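Local coordinates for protein mevalonate kinase, putative (Leishmania major, PDB 2HFS) that probably phosphorylates (R)-mevalonate with ATP to give (R)-5-phosphomevalonate, an early step of isoprenoid and sterol biosynthesis, as a member of the GHMP kinase family, at residues A[213-216]-A[217-220]; A[222-225]-A[226-229]. All coordinates share one frame; numbering follows the deposited sequence.

Helix 201-214 ends at the surface of the mevalonate kinase, and contact 1 (213-216 with 217-220) takes in its last residues and the bend by which the chain passes into helix 216-239, closing the first turn of that helix. One residue further on, contact 2 (222-225 with 226-229) covers two consecutive turns of the same helix. The two are in series, neither enclosing nor crossing the other, with centres about 13 Å apart. Lys220 of contact 1 reaches Asp224 of contact 2 in a salt bridge that belongs to neither contact. Whereas contact 1 joins two successive helices, contact 2 lies where helix 216-239 packs against helix 242-258 and strand 17-25.

Contact 1: A[213-216]-A[217-220]; sequences QQQP and VQFK
Gln215 meets Gln218 and Phe219 where the chain leaves helix 201-214 and starts helix 216-239. Its side chain and that of Gln218 lie side by side and point the same way, with CB of Gln215 4.0 Å from CB of Gln218. CG of Gln215 lies anti to its carbonyl carbon (chi1 -52°) and that of Gln218 anti to its backbone N; both chains then run out extended, and their amide ends meet. There NE2 of Gln215 approaches OE1 of Gln218 to 2.7 Å, but the hydrogen bond is weak, its N-H...O angle being 117°, and the amide planes stand almost perpendicular at 87°. The main-chain O of Gln215 is gripped more firmly: N of Phe219 donates to it over 2.9 Å in a nearly straight bond, and CB of Phe219 lies 3.3 Å from the same oxygen.

Gln215 is the N-cap residue of helix 216-239, and its backbone has already left helical values, so the bend between the helices falls on this residue. Pro216 then opens the new helix, where a backbone nitrogen has no helix carbonyl one turn earlier to bond, so proline's missing N-H costs nothing. Its carbonyl O accepts from N of Lys220 at 3.1 Å, the next bond of the first turn, and CB of Lys220 sits 3.3 Å from that O. Lys220 directs its amino group onward to a salt bridge with Asp224, while the buried ring of Phe219 reaches back to Val208 and Lys212 of helix 201-214 and meets the ring of His32.

Contact 2: A[222-225]-A[226-229]; sequences LYDN and YTHI
Tyr226 packs its CB over the preceding turn, 3.4 Å from the carbonyl O of Tyr223, and its N donates to O of Leu222 over 2.9 Å. Its CG stands anti to the backbone N (chi1 178°), which sends the ring away from this turn, to meet the ring of Phe29 with nearly parallel planes and to bond through OH to the carbonyl O of Glu35.

Thr227 follows with two different branches at work. OG1, lying between the backbone N and the carbonyl carbon (chi1 58°), turns back along the helix and donates to O of Asp224 at 2.7 Å. That carbonyl also accepts from N of His228 at 3.1 Å and therefore carries two donors. The Thr227 and Tyr223 side chains cross obliquely, with the methyl CG2 3.7 Å from CE1 of the ring. A water donates both to OG1 of Thr227 and to OD1 of Asp224, linking side chains three residues apart; the same OD1 forms a salt bridge with Lys220.

Ile229 lays CG1 3.6 Å from O of Asn225, an oxygen to which its N makes a weak bond. The i to i+4 bonds and the threonine hydroxyl returned to i-3 mark an alpha helix, here amphipathic: buried Leu222, Tyr226 and Ile229 face helix 242-258, the latter two also strand 17-25, while Asp224 and His228 take more exposed positions.

Contact 1: A[213-216]-A[217-220]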
loop_
_atom_site.group_PDB
_atom_site.type_symbol
_atom_site.label_atom_id
_atom_site.label_comp_id
_atom_site.label_asym_id
_atom_site.label_seq_id
_atom_site.Cartn_x
_atom_site.Cartn_y
_atom_site.Cartn_z
ATOM N N GLN A 213 -10.638 -10.358 -23.246
ATOM C CA GLN A 213 -11.757 -10.592 -24.195
ATOM C C GLN A 213 -11.345 -10.547 -25.662
ATOM O O GLN A 213 -11.946 -11.219 -26.503
ATOM C CB GLN A 213 -12.873 -9.567 -23.995
ATOM C CG GLN A 213 -13.720 -9.742 -22.757
ATOM C CD GLN A 213 -14.921 -8.811 -22.778
ATOM O OE1 GLN A 213 -14.764 -7.593 -22.805
ATOM N NE2 GLN A 213 -16.114 -9.383 -22.774
ATOM N N GLN A 214 -10.343 -9.735 -25.981
ATOM C CA GLN A 214 -9.911 -9.607 -27.362
ATOM C C GLN A 214 -8.859 -10.644 -27.719
ATOM O O GLN A 214 -8.731 -11.003 -28.885
ATOM C CB GLN A 214 -9.394 -8.198 -27.651
ATOM C CG GLN A 214 -10.455 -7.137 -27.524
ATOM C CD GLN A 214 -9.931 -5.731 -27.719
ATOM O OE1 GLN A 214 -10.711 -4.811 -27.994
ATOM N NE2 GLN A 214 -8.619 -5.544 -27.552
ATOM N N GLN A 215 -8.134 -11.130 -26.711
ATOM C CA GLN A 215 -7.011 -12.050 -26.908
ATOM C C GLN A 215 -6.996 -13.106 -25.810
ATOM O O GLN A 215 -6.097 -13.112 -24.956
ATOM C CB GLN A 215 -5.700 -11.279 -26.841
ATOM C CG GLN A 215 -5.640 -10.067 -27.747
ATOM C CD GLN A 215 -4.259 -9.467 -27.793
ATOM O OE1 GLN A 215 -4.073 -8.298 -27.442
ATOM N NE2 GLN A 215 -3.285 -10.260 -28.215
ATOM N N PRO A 216 -7.995 -13.980 -25.791
ATOM C CA PRO A 216 -8.105 -14.955 -24.715
ATOM C C PRO A 216 -6.878 -15.856 -24.656
ATOM O O PRO A 216 -6.411 -16.184 -23.557
ATOM C CB PRO A 216 -9.352 -15.759 -25.093
ATOM C CG PRO A 216 -10.087 -14.885 -26.025
ATOM C CD PRO A 216 -9.076 -14.125 -26.779
ATOM N N VAL A 217 -6.361 -16.268 -25.817
ATOM C CA VAL A 217 -5.220 -17.183 -25.813
ATOM C C VAL A 217 -3.919 -16.475 -25.444
ATOM O O VAL A 217 -3.111 -17.056 -24.720
ATOM C CB VAL A 217 -5.041 -18.009 -27.118
ATOM C CG1 VAL A 217 -3.854 -18.971 -26.970
ATOM C CG2 VAL A 217 -6.299 -18.810 -27.420
ATOM N N GLN A 218 -3.715 -15.244 -25.916
ATOM C CA GLN A 218 -2.485 -14.530 -25.560
ATOM C C GLN A 218 -2.489 -14.201 -24.079
ATOM O O GLN A 218 -1.492 -14.448 -23.385
ATOM C CB GLN A 218 -2.235 -13.264 -26.392
ATOM C CG GLN A 218 -0.770 -12.771 -26.225
ATOM C CD GLN A 218 -0.397 -11.507 -27.020
ATOM O OE1 GLN A 218 -0.771 -11.352 -28.181
ATOM N NE2 GLN A 218 0.380 -10.629 -26.392
ATOM N N PHE A 219 -3.614 -13.669 -23.593
ATOM C CA PHE A 219 -3.741 -13.333 -22.185
ATOM C C PHE A 219 -3.478 -14.551 -21.283
ATOM O O PHE A 219 -2.673 -14.477 -20.360
ATOM C CB PHE A 219 -5.074 -12.662 -21.856
ATOM C CG PHE A 219 -5.137 -12.140 -20.453
ATOM C CD1 PHE A 219 -5.420 -12.991 -19.390
ATOM C CD2 PHE A 219 -4.871 -10.797 -20.184
ATOM C CE1 PHE A 219 -5.451 -12.506 -18.080
ATOM C CE2 PHE A 219 -4.901 -10.315 -18.879
ATOM C CZ PHE A 219 -5.195 -11.170 -17.837
ATOM N N LYS A 220 -4.127 -15.671 -21.582
ATOM C CA LYS A 220 -3.912 -16.897 -20.832
ATOM C C LYS A 220 -2.437 -17.267 -20.827
ATOM O O LYS A 220 -1.920 -17.755 -19.823
ATOM C CB LYS A 220 -4.759 -18.049 -21.399
ATOM C CG LYS A 220 -4.542 -19.390 -20.704
ATOM C CD LYS A 220 -4.858 -19.361 -19.208
ATOM C CE LYS A 220 -4.828 -20.780 -18.630
ATOM N NZ LYS A 220 -4.809 -20.769 -17.144
#

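Contact 2: A[222-225]-A[226-229]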
loop_
_atom_site.group_PDB
_atom_site.type_symbol
_atom_site.label_atom_id
_atom_site.label_comp_id
_atom_site.label_asym_id
_atom_site.label_seq_id
_atom_site.Cartn_x
_atom_site.Cartn_y
_atom_site.Cartn_z
ATOM N N LEU A 222 0.162 -15.089 -20.930
ATOM C CA LEU A 222 0.798 -14.157 -19.975
ATOM C C LEU A 222 0.439 -14.455 -18.518
ATOM O O LEU A 222 1.272 -14.321 -17.613
ATOM C CB LEU A 222 0.412 -12.716 -20.309
ATOM C CG LEU A 222 0.688 -12.285 -21.743
ATOM C CD1 LEU A 222 0.252 -10.827 -21.972
ATOM C CD2 LEU A 222 2.171 -12.507 -22.093
ATOM N N TYR A 223 -0.818 -14.823 -18.303
ATOM C CA TYR A 223 -1.310 -15.228 -16.994
ATOM C C TYR A 223 -0.565 -16.455 -16.454
ATOM O O TYR A 223 -0.191 -16.497 -15.278
ATOM C CB TYR A 223 -2.809 -15.534 -17.078
ATOM C CG TYR A 223 -3.373 -16.018 -15.768
ATOM C CD1 TYR A 223 -3.406 -17.375 -15.460
ATOM C CD2 TYR A 223 -3.844 -15.112 -14.820
ATOM C CE1 TYR A 223 -3.912 -17.822 -14.237
ATOM C CE2 TYR A 223 -4.357 -15.549 -13.603
ATOM C CZ TYR A 223 -4.386 -16.899 -13.318
ATOM O OH TYR A 223 -4.892 -17.319 -12.112
ATOM N N ASP A 224 -0.353 -17.469 -17.289
ATOM C CA ASP A 224 0.319 -18.668 -16.779
ATOM C C ASP A 224 1.784 -18.353 -16.547
ATOM O O ASP A 224 2.376 -18.807 -15.570
ATOM C CB ASP A 224 0.190 -19.849 -17.730
ATOM C CG ASP A 224 -1.225 -20.374 -17.830
ATOM O OD1 ASP A 224 -2.013 -20.230 -16.866
ATOM O OD2 ASP A 224 -1.619 -20.956 -18.861
ATOM N N ASN A 225 2.344 -17.557 -17.453
ATOM C CA ASN A 225 3.693 -17.029 -17.316
ATOM C C ASN A 225 3.834 -16.364 -15.958
ATOM O O ASN A 225 4.851 -16.533 -15.285
ATOM C CB ASN A 225 4.004 -16.032 -18.448
ATOM C CG ASN A 225 4.266 -16.730 -19.799
ATOM O OD1 ASN A 225 4.308 -17.963 -19.880
ATOM N ND2 ASN A 225 4.444 -15.940 -20.857
ATOM N N TYR A 226 2.796 -15.630 -15.559
ATOM C CA TYR A 226 2.777 -15.026 -14.222
ATOM C C TYR A 226 2.798 -16.028 -13.064
ATOM O O TYR A 226 3.583 -15.877 -12.115
ATOM C CB TYR A 226 1.653 -13.997 -14.021
ATOM C CG TYR A 226 1.722 -13.509 -12.595
ATOM C CD1 TYR A 226 0.819 -13.984 -11.623
ATOM C CD2 TYR A 226 2.779 -12.675 -12.178
ATOM C CE1 TYR A 226 0.923 -13.584 -10.285
ATOM C CE2 TYR A 226 2.900 -12.278 -10.839
ATOM C CZ TYR A 226 1.977 -12.740 -9.900
ATOM O OH TYR A 226 2.110 -12.347 -8.591
ATOM N N THR A 227 1.928 -17.032 -13.128
ATOM C CA THR A 227 1.805 -18.025 -12.056
ATOM C C THR A 227 3.132 -18.739 -11.783
ATOM O O THR A 227 3.456 -19.001 -10.635
ATOM C CB THR A 227 0.665 -19.035 -12.316
ATOM O OG1 THR A 227 0.888 -19.717 -13.562
ATOM C CG2 THR A 227 -0.666 -18.308 -12.487
ATOM N N HIS A 228 3.910 -19.016 -12.836
ATOM C CA HIS A 228 5.254 -19.562 -12.651
ATOM C C HIS A 228 6.180 -18.608 -11.877
ATOM O O HIS A 228 6.901 -19.046 -10.970
ATOM C CB HIS A 228 5.887 -20.005 -13.982
ATOM C CG HIS A 228 7.204 -20.704 -13.816
ATOM N ND1 HIS A 228 7.407 -21.701 -12.880
ATOM C CD2 HIS A 228 8.384 -20.556 -14.466
ATOM C CE1 HIS A 228 8.655 -22.130 -12.958
ATOM N NE2 HIS A 228 9.270 -21.449 -13.908
ATOM N N ILE A 229 6.140 -17.317 -12.201
ATOM C CA ILE A 229 6.989 -16.338 -11.509
ATOM C C ILE A 229 6.657 -16.244 -10.016
ATOM O O ILE A 229 7.565 -16.262 -9.185
ATOM C CB ILE A 229 6.934 -14.942 -12.195
ATOM C CG1 ILE A 229 7.606 -14.996 -13.574
ATOM C CG2 ILE A 229 7.630 -13.872 -11.338
ATOM C CD1 ILE A 229 7.289 -13.822 -14.441
HETATM O O HOH W 1 -1.310 -21.238 -14.163
#